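Local coordinates for putative lipoprotein (Bacteroides ovatus, PDB 3OQQ) that is of unknown function but is a putative lipoprotein, probably extracellular, that binds calcium ions in the crystal, at residues E174-T179 with V195-L200; Y154-T159 with N331-F336. All coordinates share one frame; numbering follows the deposited sequence. Where two conformers were deposited one is given.

Interactions 1 and 2 are neighbouring parts of one buried interface between two antiparallel sheets, with centres about 6 Å apart. On one side, 154-159 and 174-179 lie on adjacent strands, joined by probable backbone hydrogen bonds from Leu177 N to Lys157 O (2.8 Å) and Thr179 N to Asp155 O (2.9 Å). On the other side, 195-200 and 331-336 belong to neighbouring strands of the second sheet, where Val195 CG2 rests 3.6 Å from Phe335 CD1. Interaction 1 joins leucines and a valine, interaction 2 chiefly a tyrosine, a phenylalanine and a glutamine. Along the chain, interaction 1 is nested inside interaction 2, and none of the calcium ligands belongs to these segments.

Interaction 1: residues E174-T179 with V195-L200; sequences EELLLT and VVLDGL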
ATOM      1  N   GLU A 174       6.656   6.935 -17.091  1.00 31.85           N
ATOM      2  CA  GLU A 174       5.805   6.668 -15.935  1.00 29.01           C
ATOM      3  C   GLU A 174       6.578   7.037 -14.709  1.00 31.18           C
ATOM      4  O   GLU A 174       7.815   6.992 -14.698  1.00 29.35           O
ATOM      5  CB  GLU A 174       5.384   5.191 -15.844  1.00 29.35           C
ATOM      6  CG  GLU A 174       4.538   4.656 -16.971  1.00 34.50           C
ATOM      7  CD  GLU A 174       5.223   4.591 -18.319  1.00 56.80           C
ATOM      8  OE1 GLU A 174       6.290   3.944 -18.426  1.00 49.38           O
ATOM      9  OE2 GLU A 174       4.700   5.215 -19.269  1.00 55.61           O
ATOM     10  N   GLU A 175       5.850   7.387 -13.677  1.00 26.86           N
ATOM     11  CA  GLU A 175       6.373   7.694 -12.364  1.00 25.81           C
ATOM     12  C   GLU A 175       5.589   6.914 -11.376  1.00 29.56           C
ATOM     13  O   GLU A 175       4.414   6.644 -11.594  1.00 29.57           O
ATOM     14  CB  GLU A 175       6.259   9.180 -12.058  1.00 27.16           C
ATOM     15  CG  GLU A 175       7.506   9.960 -12.387  1.00 38.17           C
ATOM     16  CD  GLU A 175       7.454  11.371 -11.851  1.00 59.87           C
ATOM     17  OE1 GLU A 175       6.947  11.563 -10.717  1.00 45.38           O
ATOM     18  OE2 GLU A 175       7.937  12.282 -12.562  1.00 57.29           O
ATOM     19  N   LEU A 176       6.237   6.551 -10.301  1.00 25.11           N
ATOM     20  CA  LEU A 176       5.649   5.840  -9.187  1.00 24.29           C
ATOM     21  C   LEU A 176       5.980   6.625  -7.947  1.00 26.68           C
ATOM     22  O   LEU A 176       7.142   6.982  -7.747  1.00 25.49           O
ATOM     23  CB  LEU A 176       6.213   4.406  -9.111  1.00 24.50           C
ATOM     24  CG  LEU A 176       5.596   3.490  -8.075  1.00 30.26           C
ATOM     25  CD1 LEU A 176       5.380   2.162  -8.650  1.00 32.34           C
ATOM     26  CD2 LEU A 176       6.468   3.372  -6.822  1.00 33.28           C
ATOM     27  N   LEU A 177       4.963   6.956  -7.160  1.00 21.48           N
ATOM     28  CA  LEU A 177       5.141   7.591  -5.869  1.00 21.30           C
ATOM     29  C   LEU A 177       4.564   6.655  -4.803  1.00 26.64           C
ATOM     30  O   LEU A 177       3.350   6.374  -4.810  1.00 26.10           O
ATOM     31  CB  LEU A 177       4.500   8.994  -5.797  1.00 21.70           C
ATOM     32  CG  LEU A 177       4.751   9.797  -4.510  1.00 25.38           C
ATOM     33  CD1 LEU A 177       6.212  10.251  -4.439  1.00 25.37           C
ATOM     34  CD2 LEU A 177       3.843  11.031  -4.464  1.00 25.82           C
ATOM     35  N   LEU A 178       5.444   6.153  -3.912  1.00 22.54           N
ATOM     36  CA  LEU A 178       5.066   5.296  -2.797  1.00 21.49           C
ATOM     37  C   LEU A 178       5.354   5.947  -1.457  1.00 23.58           C
ATOM     38  O   LEU A 178       6.469   6.406  -1.221  1.00 21.34           O
ATOM     39  CB  LEU A 178       5.800   3.941  -2.851  1.00 21.55           C
ATOM     40  CG  LEU A 178       5.735   3.060  -1.571  1.00 26.28           C
ATOM     41  CD1 LEU A 178       4.413   2.354  -1.435  1.00 26.44           C
ATOM     42  CD2 LEU A 178       6.843   2.058  -1.529  1.00 28.38           C
ATOM     43  N   THR A 179       4.368   5.912  -0.545  1.00 20.01           N
ATOM     44  CA  THR A 179       4.606   6.304   0.830  1.00 18.45           C
ATOM     45  C   THR A 179       4.323   5.101   1.665  1.00 21.45           C
ATOM     46  O   THR A 179       3.445   4.306   1.323  1.00 20.97           O
ATOM     47  CB  THR A 179       3.854   7.556   1.310  1.00 24.62           C
ATOM     48  OG1 THR A 179       2.444   7.391   1.205  1.00 26.03           O
ATOM     49  CG2 THR A 179       4.339   8.831   0.649  1.00 24.29           C
ATOM     50  N   VAL A 195       8.580  -3.533   1.028  1.00 19.43           N
ATOM     51  CA  VAL A 195       7.737  -3.973  -0.070  1.00 18.81           C
ATOM     52  C   VAL A 195       8.635  -4.332  -1.232  1.00 20.37           C
ATOM     53  O   VAL A 195       9.679  -3.732  -1.433  1.00 18.23           O
ATOM     54  CB  VAL A 195       6.643  -2.903  -0.477  1.00 22.07           C
ATOM     55  CG1 VAL A 195       7.258  -1.603  -1.009  1.00 21.43           C
ATOM     56  CG2 VAL A 195       5.624  -3.470  -1.479  1.00 22.05           C
ATOM     57  N   VAL A 196       8.231  -5.340  -1.956  1.00 16.77           N
ATOM     58  CA  VAL A 196       8.811  -5.707  -3.225  1.00 17.29           C
ATOM     59  C   VAL A 196       7.808  -5.209  -4.259  1.00 23.35           C
ATOM     60  O   VAL A 196       6.636  -5.592  -4.193  1.00 22.01           O
ATOM     61  CB  VAL A 196       9.070  -7.227  -3.393  1.00 19.89           C
ATOM     62  CG1 VAL A 196       9.553  -7.519  -4.807  1.00 20.90           C
ATOM     63  CG2 VAL A 196      10.039  -7.774  -2.343  1.00 18.43           C
ATOM     64  N   LEU A 197       8.249  -4.352  -5.187  1.00 21.29           N
ATOM     65  CA  LEU A 197       7.422  -3.901  -6.300  1.00 20.41           C
ATOM     66  C   LEU A 197       7.695  -4.902  -7.393  1.00 25.65           C
ATOM     67  O   LEU A 197       8.611  -4.736  -8.208  1.00 25.53           O
ATOM     68  CB  LEU A 197       7.757  -2.465  -6.716  1.00 20.63           C
ATOM     69  CG  LEU A 197       7.629  -1.397  -5.641  1.00 23.36           C
ATOM     70  CD1 LEU A 197       8.161  -0.107  -6.145  1.00 22.89           C
ATOM     71  CD2 LEU A 197       6.192  -1.271  -5.123  1.00 19.90           C
ATOM     72  N   ASP A 198       6.965  -6.020  -7.315  1.00 22.50           N
ATOM     73  CA  ASP A 198       7.118  -7.193  -8.154  1.00 22.12           C
ATOM     74  C   ASP A 198       7.010  -6.852  -9.648  1.00 26.08           C
ATOM     75  O   ASP A 198       6.044  -6.210 -10.080  1.00 23.74           O
ATOM     76  CB  ASP A 198       6.065  -8.232  -7.749  1.00 23.95           C
ATOM     77  CG  ASP A 198       6.479  -9.648  -8.036  1.00 37.24           C
ATOM     78  OD1 ASP A 198       6.721  -9.962  -9.210  1.00 38.00           O
ATOM     79  OD2 ASP A 198       6.589 -10.435  -7.075  1.00 48.72           O
ATOM     80  N   GLY A 199       8.034  -7.250 -10.404  1.00 24.66           N
ATOM     81  CA  GLY A 199       8.089  -6.987 -11.838  1.00 25.31           C
ATOM     82  C   GLY A 199       8.613  -5.611 -12.206  1.00 29.23           C
ATOM     83  O   GLY A 199       8.861  -5.362 -13.387  1.00 29.75           O
ATOM     84  N   LEU A 200       8.794  -4.691 -11.219  1.00 25.64           N
ATOM     85  CA  LEU A 200       9.343  -3.384 -11.555  1.00 24.34           C
ATOM     86  C   LEU A 200      10.873  -3.493 -11.636  1.00 28.18           C
ATOM     87  O   LEU A 200      11.574  -3.170 -10.685  1.00 26.43           O
ATOM     88  CB  LEU A 200       8.897  -2.264 -10.615  1.00 23.09           C
ATOM     89  CG  LEU A 200       9.146  -0.862 -11.213  1.00 28.05           C
ATOM     90  CD1 LEU A 200       8.146  -0.527 -12.350  1.00 28.22           C
ATOM     91  CD2 LEU A 200       9.151   0.167 -10.163  1.00 31.35           C
TER
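Leu176 and Leu178 meet Leu197 and Val195 across the interface between two sheets, each pair reaching inward from its own backbone until methyl groups touch tip to tip. In the first pair, Leu176 CD2 abuts Leu197 CD1 at 3.9 Å. In the second, Leu178 CD2 and Val195 CG1 are 3.7 Å apart, an ordinary van der Waals separation. Each residue offers one methyl group to its partner.

The first torsions direct these methyls. Leu178 extends inward with CG trans to its amide nitrogen (chi1 167°), whereas Val195 has CG1 lodged between its own N and carbonyl carbon (chi1 64°), the branch that meets the leucine. The backbones stay well separated, with Leu178 CA and Val195 CA 10.0 Å apart, so contact is made by side chains, not backbones. Where 195-200 leaves the strand, a type II turn runs from Leu197 to Leu200, closed by Leu200 N to Leu197 O at 3.0 Å; Gly199 takes its positive phi. The turn brings Leu200 CD2 to 4.5 Å from Leu176 CD1, a looser flank to the cluster.

Around this layer, Leu326 of helix 314-328 touches both Leu176 and Leu197, and Leu305 of strand 298-307 does the same. Ile269 on strand 266-272 adjoins Leu178, Val195 and Leu197, while Val158 and Leu156 of strand 150-161 lie beside Leu176 and Leu178.

Interaction 2: residues Y154-T159 with N331-F336; sequences YDLKVT and NRQNFF
Where two antiparallel sheets pack face to face, Tyr154 of strand 150-161 meets Phe335 and Gln333 of strand 333-339. Phe335 points CZ at one face of the Tyr154 ring, 3.5 Å above its centre. The ring planes make 40°, an oblique pairing with centroids 4.6 Å apart. Tyr154 CG, set between the backbone N and the carbonyl carbon, carries the ring to Phe335.

Gln333 reaches across Tyr154 with its amide plane 80° from the phenol ring. Its OE1 lies 3.3 Å from Tyr154 OH, but the two bond to other partners: OE1 accepts from Lys387 NZ, and Tyr154 OH pairs with Asn125 OD1. Gln333 NE2 is bonded to Leu326 O and Asn125 OD1, which fixes the rotation of the buried amide. In one modelled conformer Leu156 CD1 also lies near that nitrogen, a doubtful contact. With an alanine in place of Tyr154, Phe335 CZ is likely to face a gap and Asn125 to lose its phenol partner.

With the strand axes 11.5 Å apart and their directions 156° from parallel, the arrangement is consistent with the interior of a beta-sandwich-like pair of sheets, with a buried polar network set among its apolar side chains.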
ATOM      1  N   TYR A 154      -0.028   2.506   3.543  1.00 17.22           N
ATOM      2  CA  TYR A 154       0.733   2.732   2.326  1.00 16.19           C
ATOM      3  C   TYR A 154      -0.100   3.496   1.362  1.00 19.55           C
ATOM      4  O   TYR A 154      -1.328   3.438   1.413  1.00 17.63           O
ATOM      5  CB  TYR A 154       1.225   1.422   1.682  1.00 16.67           C
ATOM      6  CG  TYR A 154       0.132   0.634   0.996  1.00 19.23           C
ATOM      7  CD1 TYR A 154      -0.185   0.862  -0.344  1.00 21.21           C
ATOM      8  CD2 TYR A 154      -0.601  -0.328   1.688  1.00 19.71           C
ATOM      9  CE1 TYR A 154      -1.167   0.123  -0.990  1.00 19.91           C
ATOM     10  CE2 TYR A 154      -1.576  -1.089   1.041  1.00 20.49           C
ATOM     11  CZ  TYR A 154      -1.881  -0.830  -0.285  1.00 24.29           C
ATOM     12  OH  TYR A 154      -2.854  -1.545  -0.933  1.00 24.10           O
ATOM     13  N   ASP A 155       0.572   4.129   0.410  1.00 18.32           N
ATOM     14  CA  ASP A 155      -0.084   4.870  -0.660  1.00 17.64           C
ATOM     15  C   ASP A 155       0.753   4.748  -1.889  1.00 23.15           C
ATOM     16  O   ASP A 155       1.928   5.100  -1.868  1.00 23.58           O
ATOM     17  CB  ASP A 155      -0.260   6.350  -0.279  1.00 18.83           C
ATOM     18  CG  ASP A 155      -1.236   7.057  -1.192  1.00 25.32           C
ATOM     19  OD1 ASP A 155      -0.872   7.323  -2.366  1.00 25.73           O
ATOM     20  OD2 ASP A 155      -2.364   7.333  -0.744  1.00 26.24           O
ATOM     21  N   LEU A 156       0.145   4.262  -2.959  1.00 20.55           N
ATOM     22  CA  LEU A 156       0.802   4.104  -4.256  0.50 19.89           C
ATOM     23  C   LEU A 156       0.058   4.910  -5.315  1.00 22.53           C
ATOM     24  O   LEU A 156      -1.161   4.818  -5.405  1.00 18.70           O
ATOM     25  CB  LEU A 156       0.860   2.616  -4.664  0.50 19.80           C
ATOM     26  CG  LEU A 156       1.999   1.797  -4.088  0.50 23.67           C
ATOM     27  CD1 LEU A 156       1.628   0.320  -3.997  0.50 23.00           C
ATOM     28  CD2 LEU A 156       3.261   1.972  -4.916  0.50 28.71           C
ATOM     29  N   LYS A 157       0.807   5.711  -6.107  1.00 20.53           N
ATOM     30  CA  LYS A 157       0.327   6.527  -7.219  1.00 20.52           C
ATOM     31  C   LYS A 157       1.236   6.268  -8.408  1.00 27.37           C
ATOM     32  O   LYS A 157       2.452   6.421  -8.296  1.00 27.08           O
ATOM     33  CB  LYS A 157       0.305   8.032  -6.880  1.00 22.87           C
ATOM     34  CG  LYS A 157      -0.997   8.572  -6.350  1.00 39.90           C
ATOM     35  CD  LYS A 157      -0.872  10.051  -5.959  1.00 46.21           C
ATOM     36  CE  LYS A 157      -0.584  10.270  -4.481  1.00 48.44           C
ATOM     37  NZ  LYS A 157      -1.711   9.850  -3.591  1.00 22.28           N
ATOM     38  N   VAL A 158       0.660   5.838  -9.524  1.00 25.36           N
ATOM     39  CA  VAL A 158       1.389   5.599 -10.760  1.00 25.73           C
ATOM     40  C   VAL A 158       0.865   6.634 -11.754  1.00 31.09           C
ATOM     41  O   VAL A 158      -0.306   6.602 -12.123  1.00 30.69           O
ATOM     42  CB  VAL A 158       1.265   4.138 -11.257  1.00 29.16           C
ATOM     43  CG1 VAL A 158       1.793   3.994 -12.689  1.00 29.75           C
ATOM     44  CG2 VAL A 158       2.010   3.196 -10.324  1.00 28.57           C
ATOM     45  N   THR A 159       1.719   7.576 -12.138  1.00 26.98           N
ATOM     46  CA  THR A 159       1.385   8.663 -13.055  1.00 26.28           C
ATOM     47  C   THR A 159       1.929   8.347 -14.436  1.00 33.08           C
ATOM     48  O   THR A 159       3.080   7.912 -14.564  1.00 31.33           O
ATOM     49  CB  THR A 159       2.000   9.951 -12.512  1.00 27.95           C
ATOM     50  OG1 THR A 159       1.593  10.122 -11.158  1.00 24.90           O
ATOM     51  CG2 THR A 159       1.670  11.187 -13.357  1.00 24.27           C
ATOM     52  N   ASN A 331      -1.399  -8.658  -6.143  1.00 27.96           N
ATOM     53  CA  ASN A 331      -0.349  -9.654  -5.914  1.00 26.56           C
ATOM     54  C   ASN A 331       1.050  -9.149  -6.254  1.00 28.11           C
ATOM     55  O   ASN A 331       2.008  -9.814  -5.880  1.00 29.28           O
ATOM     56  CB  ASN A 331      -0.632 -10.937  -6.677  1.00 26.93           C
ATOM     57  CG  ASN A 331      -1.966 -11.556  -6.326  1.00 41.07           C
ATOM     58  OD1 ASN A 331      -2.854 -11.660  -7.166  1.00 39.44           O
ATOM     59  ND2 ASN A 331      -2.149 -11.939  -5.071  1.00 26.72           N
ATOM     60  N   ARG A 332       1.180  -7.983  -6.906  1.00 22.87           N
ATOM     61  CA  ARG A 332       2.483  -7.385  -7.239  1.00 23.58           C
ATOM     62  C   ARG A 332       3.021  -6.507  -6.066  1.00 26.68           C
ATOM     63  O   ARG A 332       4.200  -6.142  -6.048  1.00 25.73           O
ATOM     64  CB  ARG A 332       2.399  -6.575  -8.551  1.00 23.74           C
ATOM     65  CG  ARG A 332       2.075  -7.415  -9.787  1.00 27.01           C
ATOM     66  CD  ARG A 332       3.273  -8.114 -10.350  1.00 43.35           C
ATOM     67  NE  ARG A 332       2.956  -8.834 -11.585  1.00 54.54           N
ATOM     68  CZ  ARG A 332       3.801  -9.634 -12.231  1.00 62.09           C
ATOM     69  NH1 ARG A 332       5.036  -9.819 -11.773  1.00 49.52           N
ATOM     70  NH2 ARG A 332       3.418 -10.261 -13.334  1.00 42.21           N
ATOM     71  N   GLN A 333       2.152  -6.188  -5.088  1.00 22.98           N
ATOM     72  CA  GLN A 333       2.547  -5.401  -3.935  1.00 22.26           C
ATOM     73  C   GLN A 333       2.929  -6.371  -2.842  1.00 23.72           C
ATOM     74  O   GLN A 333       2.103  -6.745  -2.021  1.00 24.15           O
ATOM     75  CB  GLN A 333       1.431  -4.442  -3.508  1.00 23.72           C
ATOM     76  CG  GLN A 333       0.792  -3.670  -4.663  1.00 27.89           C
ATOM     77  CD  GLN A 333      -0.412  -2.894  -4.202  1.00 41.78           C
ATOM     78  OE1 GLN A 333      -0.937  -3.099  -3.101  1.00 33.92           O
ATOM     79  NE2 GLN A 333      -0.881  -1.983  -5.034  1.00 32.98           N
ATOM     80  N   ASN A 334       4.162  -6.859  -2.905  1.00 19.39           N
ATOM     81  CA  ASN A 334       4.612  -7.879  -1.983  1.00 19.33           C
ATOM     82  C   ASN A 334       5.195  -7.239  -0.709  1.00 21.00           C
ATOM     83  O   ASN A 334       6.406  -7.114  -0.556  1.00 18.25           O
ATOM     84  CB  ASN A 334       5.607  -8.841  -2.670  1.00 18.85           C
ATOM     85  CG  ASN A 334       6.024  -9.984  -1.780  1.00 24.37           C
ATOM     86  OD1 ASN A 334       5.534 -10.133  -0.671  1.00 15.96           O
ATOM     87  ND2 ASN A 334       6.931 -10.809  -2.231  1.00 20.56           N
ATOM     88  N   PHE A 335       4.297  -6.872   0.208  1.00 17.87           N
ATOM     89  CA  PHE A 335       4.633  -6.287   1.499  1.00 16.47           C
ATOM     90  C   PHE A 335       5.258  -7.324   2.437  1.00 20.48           C
ATOM     91  O   PHE A 335       4.945  -8.513   2.358  1.00 20.18           O
ATOM     92  CB  PHE A 335       3.371  -5.686   2.157  1.00 16.48           C
ATOM     93  CG  PHE A 335       2.852  -4.498   1.395  1.00 16.28           C
ATOM     94  CD1 PHE A 335       3.543  -3.294   1.396  1.00 16.84           C
ATOM     95  CD2 PHE A 335       1.673  -4.581   0.670  1.00 18.12           C
ATOM     96  CE1 PHE A 335       3.073  -2.198   0.665  1.00 17.05           C
ATOM     97  CE2 PHE A 335       1.177  -3.464  -0.018  1.00 19.62           C
ATOM     98  CZ  PHE A 335       1.891  -2.293  -0.037  1.00 16.24           C
ATOM     99  N   PHE A 336       6.135  -6.863   3.330  1.00 16.01           N
ATOM    100  CA  PHE A 336       6.806  -7.755   4.279  1.00 14.44           C
ATOM    101  C   PHE A 336       7.339  -6.980   5.461  1.00 17.38           C
ATOM    102  O   PHE A 336       7.455  -5.750   5.412  1.00 14.95           O
ATOM    103  CB  PHE A 336       7.984  -8.544   3.604  1.00 14.98           C
ATOM    104  CG  PHE A 336       9.163  -7.738   3.084  1.00 15.95           C
ATOM    105  CD1 PHE A 336       9.173  -7.249   1.780  1.00 18.69           C
ATOM    106  CD2 PHE A 336      10.277  -7.505   3.884  1.00 17.22           C
ATOM    107  CE1 PHE A 336      10.264  -6.529   1.292  1.00 19.76           C
ATOM    108  CE2 PHE A 336      11.373  -6.789   3.394  1.00 20.32           C
ATOM    109  CZ  PHE A 336      11.353  -6.287   2.109  1.00 19.54           C
TER